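Local coordinates for protein lovastatin nonaketide synthase mokA (Monascus pilosus, PDB 6AD3) that builds the polyketide of lovastatin (monacolin K) as an iterative nonaketide synthase, of which this chain is the condensation domain, at residues A[173-178]-A[189-194]. The protein carries 1 engineered substitution. Residues are numbered along the deposited sequence; the frame is centred on the assembly and turned at random.
Sequences WQLVQT and RLVDFF. Engineered in segment 173-178: Trp173 (natural residue Arg).
Arg189 meets Leu175, on helix 165-176, and Thr178, in the loop that follows it. Its chain bends at chi2 (-91°), and the bend brings the edge of the guanidinium up to the Thr178 hydroxyl. Arg189 NE and Arg189 NH2 both donate to Thr178 OG1, at 3.0 Å and 3.2 Å. The NE bond is the straighter one, with an N-H...O angle of 157°. The hydroxyl oxygen lies at the guanidinium edge, tilted slightly out of its plane. The strongest polar partner of the guanidinium is Asp186, which forms a salt bridge with Arg189 NH1. Closer to the backbone, the CG and CD methylenes of Arg189 pack against Leu175 CD2, with CG 3.9 Å from that methyl. The other methyl of Leu175 turns to the next residues on this face of the strand. Val191 CG2 lies 4.0 Å from Leu175 CD1. Phe193 presents its ring edge to the same methyl, with CE2 3.9 Å from Leu175 CD1, while Val191 CG1 sits over one face of that ring. Val203 of strand 199-206 also touches Leu175 and Phe193. The contact thus packs the helix of a beta-alpha-beta unit, 157-161, 165-176 and 188-195, onto its second strand, with strands 157-161 and 188-195 parallel neighbours in the mixed sheet of this condensation domain.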
ATOM      1  N   TRP A 173     -13.088   2.406 -14.170  1.00 15.76           N
ATOM      2  CA  TRP A 173     -11.877   2.236 -14.964  1.00 18.26           C
ATOM      3  C   TRP A 173     -11.443   3.519 -15.693  1.00 19.52           C
ATOM      4  O   TRP A 173     -10.243   3.736 -15.916  1.00 20.67           O
ATOM      5  CB  TRP A 173     -12.019   1.043 -15.925  1.00 18.61           C
ATOM      6  CG  TRP A 173     -12.076  -0.275 -15.213  1.00 20.22           C
ATOM      7  CD1 TRP A 173     -13.185  -1.032 -14.972  1.00 22.33           C
ATOM      8  CD2 TRP A 173     -11.016  -0.880 -14.460  1.00 18.41           C
ATOM      9  NE1 TRP A 173     -12.836  -2.165 -14.261  1.00 23.73           N
ATOM     10  CE2 TRP A 173     -11.531  -2.044 -13.866  1.00 21.04           C
ATOM     11  CE3 TRP A 173      -9.661  -0.573 -14.279  1.00 21.87           C
ATOM     12  CZ2 TRP A 173     -10.755  -2.866 -13.043  1.00 22.01           C
ATOM     13  CZ3 TRP A 173      -8.887  -1.385 -13.483  1.00 21.49           C
ATOM     14  CH2 TRP A 173      -9.436  -2.503 -12.851  1.00 20.88           C
ATOM     15  N   GLN A 174     -12.380   4.440 -15.946  1.00 19.26           N
ATOM     16  CA  GLN A 174     -11.996   5.783 -16.400  1.00 20.35           C
ATOM     17  C   GLN A 174     -11.249   6.579 -15.302  1.00 18.39           C
ATOM     18  O   GLN A 174     -10.219   7.222 -15.567  1.00 18.06           O
ATOM     19  CB  GLN A 174     -13.238   6.588 -16.865  1.00 24.04           C
ATOM     20  CG  GLN A 174     -13.824   6.113 -18.187  1.00 32.15           C
ATOM     21  CD  GLN A 174     -15.293   6.551 -18.397  1.00 42.73           C
ATOM     22  OE1 GLN A 174     -16.005   5.978 -19.230  1.00 55.89           O
ATOM     23  NE2 GLN A 174     -15.748   7.542 -17.629  1.00 45.34           N
ATOM     24  N   LEU A 175     -11.681   6.408 -14.049  1.00 16.85           N
ATOM     25  CA  LEU A 175     -11.029   7.085 -12.917  1.00 16.63           C
ATOM     26  C   LEU A 175      -9.623   6.522 -12.663  1.00 16.16           C
ATOM     27  O   LEU A 175      -8.706   7.269 -12.354  1.00 16.15           O
ATOM     28  CB  LEU A 175     -11.885   6.990 -11.656  1.00 16.33           C
ATOM     29  CG  LEU A 175     -13.195   7.777 -11.642  1.00 18.71           C
ATOM     30  CD1 LEU A 175     -14.015   7.424 -10.408  1.00 19.68           C
ATOM     31  CD2 LEU A 175     -12.966   9.283 -11.688  1.00 22.61           C
ATOM     32  N   VAL A 176      -9.418   5.264 -13.023  1.00 16.75           N
ATOM     33  CA  VAL A 176      -8.112   4.653 -12.946  1.00 16.52           C
ATOM     34  C   VAL A 176      -7.123   5.347 -13.873  1.00 17.15           C
ATOM     35  O   VAL A 176      -5.932   5.461 -13.550  1.00 17.97           O
ATOM     36  CB  VAL A 176      -8.188   3.111 -13.199  1.00 15.63           C
ATOM     37  CG1 VAL A 176      -6.816   2.503 -13.419  1.00 19.80           C
ATOM     38  CG2 VAL A 176      -8.874   2.447 -12.030  1.00 17.41           C
ATOM     39  N   GLN A 177      -7.636   5.891 -14.970  1.00 16.96           N
ATOM     40  CA  GLN A 177      -6.812   6.588 -15.977  1.00 19.57           C
ATOM     41  C   GLN A 177      -6.883   8.105 -15.846  1.00 17.24           C
ATOM     42  O   GLN A 177      -6.438   8.846 -16.740  1.00 18.37           O
ATOM     43  CB  GLN A 177      -7.264   6.216 -17.399  1.00 22.35           C
ATOM     44  CG  GLN A 177      -7.147   4.763 -17.747  1.00 27.04           C
ATOM     45  CD  GLN A 177      -5.755   4.209 -17.538  1.00 28.46           C
ATOM     46  OE1 GLN A 177      -4.757   4.852 -17.855  1.00 31.17           O
ATOM     47  NE2 GLN A 177      -5.686   2.993 -17.067  1.00 31.97           N
ATOM     48  N   THR A 178      -7.342   8.599 -14.717  1.00 17.96           N
ATOM     49  CA  THR A 178      -7.554  10.032 -14.604  1.00 17.76           C
ATOM     50  C   THR A 178      -6.210  10.798 -14.577  1.00 18.33           C
ATOM     51  O   THR A 178      -5.165  10.256 -14.210  1.00 19.24           O
ATOM     52  CB  THR A 178      -8.424  10.372 -13.374  1.00 20.32           C
ATOM     53  OG1 THR A 178      -9.039  11.674 -13.570  1.00 22.32           O
ATOM     54  CG2 THR A 178      -7.582  10.392 -12.178  1.00 23.91           C
ATOM     55  N   ARG A 189     -10.558  12.130  -6.500  1.00 14.66           N
ATOM     56  CA  ARG A 189     -11.908  11.992  -7.045  1.00 17.89           C
ATOM     57  C   ARG A 189     -12.783  11.328  -6.015  1.00 17.63           C
ATOM     58  O   ARG A 189     -12.348  10.406  -5.340  1.00 16.07           O
ATOM     59  CB  ARG A 189     -11.911  11.151  -8.335  1.00 19.06           C
ATOM     60  CG  ARG A 189     -10.839  11.550  -9.343  1.00 24.13           C
ATOM     61  CD  ARG A 189     -11.348  12.585 -10.300  1.00 28.84           C
ATOM     62  NE  ARG A 189     -10.301  13.013 -11.238  1.00 28.00           N
ATOM     63  CZ  ARG A 189      -9.591  14.115 -11.099  1.00 27.92           C
ATOM     64  NH1 ARG A 189      -9.580  14.733  -9.927  1.00 22.44           N
ATOM     65  NH2 ARG A 189      -8.709  14.467 -12.047  1.00 29.29           N
ATOM     66  N   LEU A 190     -13.943  11.927  -5.763  1.00 15.19           N
ATOM     67  CA  LEU A 190     -14.928  11.345  -4.854  1.00 15.04           C
ATOM     68  C   LEU A 190     -16.251  11.235  -5.583  1.00 16.53           C
ATOM     69  O   LEU A 190     -16.830  12.262  -5.904  1.00 16.18           O
ATOM     70  CB  LEU A 190     -15.115  12.224  -3.628  1.00 16.55           C
ATOM     71  CG  LEU A 190     -13.869  12.470  -2.780  1.00 17.14           C
ATOM     72  CD1 LEU A 190     -14.065  13.607  -1.803  1.00 19.51           C
ATOM     73  CD2 LEU A 190     -13.453  11.214  -2.049  1.00 16.08           C
ATOM     74  N   VAL A 191     -16.608  10.009  -5.982  1.00 15.06           N
ATOM     75  CA  VAL A 191     -17.690   9.782  -6.942  1.00 16.77           C
ATOM     76  C   VAL A 191     -18.621   8.698  -6.448  1.00 18.20           C
ATOM     77  O   VAL A 191     -18.175   7.576  -6.117  1.00 18.93           O
ATOM     78  CB  VAL A 191     -17.153   9.404  -8.327  1.00 16.85           C
ATOM     79  CG1 VAL A 191     -18.327   9.199  -9.299  1.00 18.61           C
ATOM     80  CG2 VAL A 191     -16.185  10.447  -8.815  1.00 19.94           C
ATOM     81  N   ASP A 192     -19.924   9.012  -6.426  1.00 17.08           N
ATOM     82  CA  ASP A 192     -20.971   8.045  -6.094  1.00 17.42           C
ATOM     83  C   ASP A 192     -21.695   7.704  -7.364  1.00 19.43           C
ATOM     84  O   ASP A 192     -22.452   8.558  -7.891  1.00 18.74           O
ATOM     85  CB  ASP A 192     -21.960   8.668  -5.075  1.00 19.48           C
ATOM     86  CG  ASP A 192     -23.209   7.794  -4.829  1.00 22.96           C
ATOM     87  OD1 ASP A 192     -23.201   6.600  -5.194  1.00 22.84           O
ATOM     88  OD2 ASP A 192     -24.215   8.348  -4.303  1.00 22.90           O
ATOM     89  N   PHE A 193     -21.284   6.614  -8.012  1.00 17.71           N
ATOM     90  CA  PHE A 193     -22.018   6.126  -9.224  1.00 17.44           C
ATOM     91  C   PHE A 193     -23.259   5.385  -8.748  1.00 16.61           C
ATOM     92  O   PHE A 193     -23.174   4.516  -7.890  1.00 15.94           O
ATOM     93  CB  PHE A 193     -21.169   5.150 -10.052  1.00 18.12           C
ATOM     94  CG  PHE A 193     -19.969   5.760 -10.697  1.00 18.62           C
ATOM     95  CD1 PHE A 193     -20.089   6.557 -11.814  1.00 18.31           C
ATOM     96  CD2 PHE A 193     -18.691   5.455 -10.226  1.00 17.53           C
ATOM     97  CE1 PHE A 193     -18.968   7.068 -12.459  1.00 19.26           C
ATOM     98  CE2 PHE A 193     -17.568   5.979 -10.834  1.00 19.06           C
ATOM     99  CZ  PHE A 193     -17.678   6.767 -11.948  1.00 17.63           C
ATOM    100  N   PHE A 194     -24.451   5.688  -9.313  1.00 18.30           N
ATOM    101  CA  PHE A 194     -25.669   5.101  -8.769  1.00 18.35           C
ATOM    102  C   PHE A 194     -26.617   4.676  -9.884  1.00 17.67           C
ATOM    103  O   PHE A 194     -26.598   5.249 -10.964  1.00 18.57           O
ATOM    104  CB  PHE A 194     -26.363   6.068  -7.802  1.00 20.02           C
ATOM    105  CG  PHE A 194     -27.023   7.258  -8.458  1.00 18.93           C
ATOM    106  CD1 PHE A 194     -26.296   8.392  -8.763  1.00 17.81           C
ATOM    107  CD2 PHE A 194     -28.373   7.222  -8.793  1.00 19.89           C
ATOM    108  CE1 PHE A 194     -26.913   9.533  -9.182  1.00 19.99           C
ATOM    109  CE2 PHE A 194     -28.998   8.367  -9.253  1.00 22.31           C
ATOM    110  CZ  PHE A 194     -28.257   9.509  -9.494  1.00 21.18           C
TER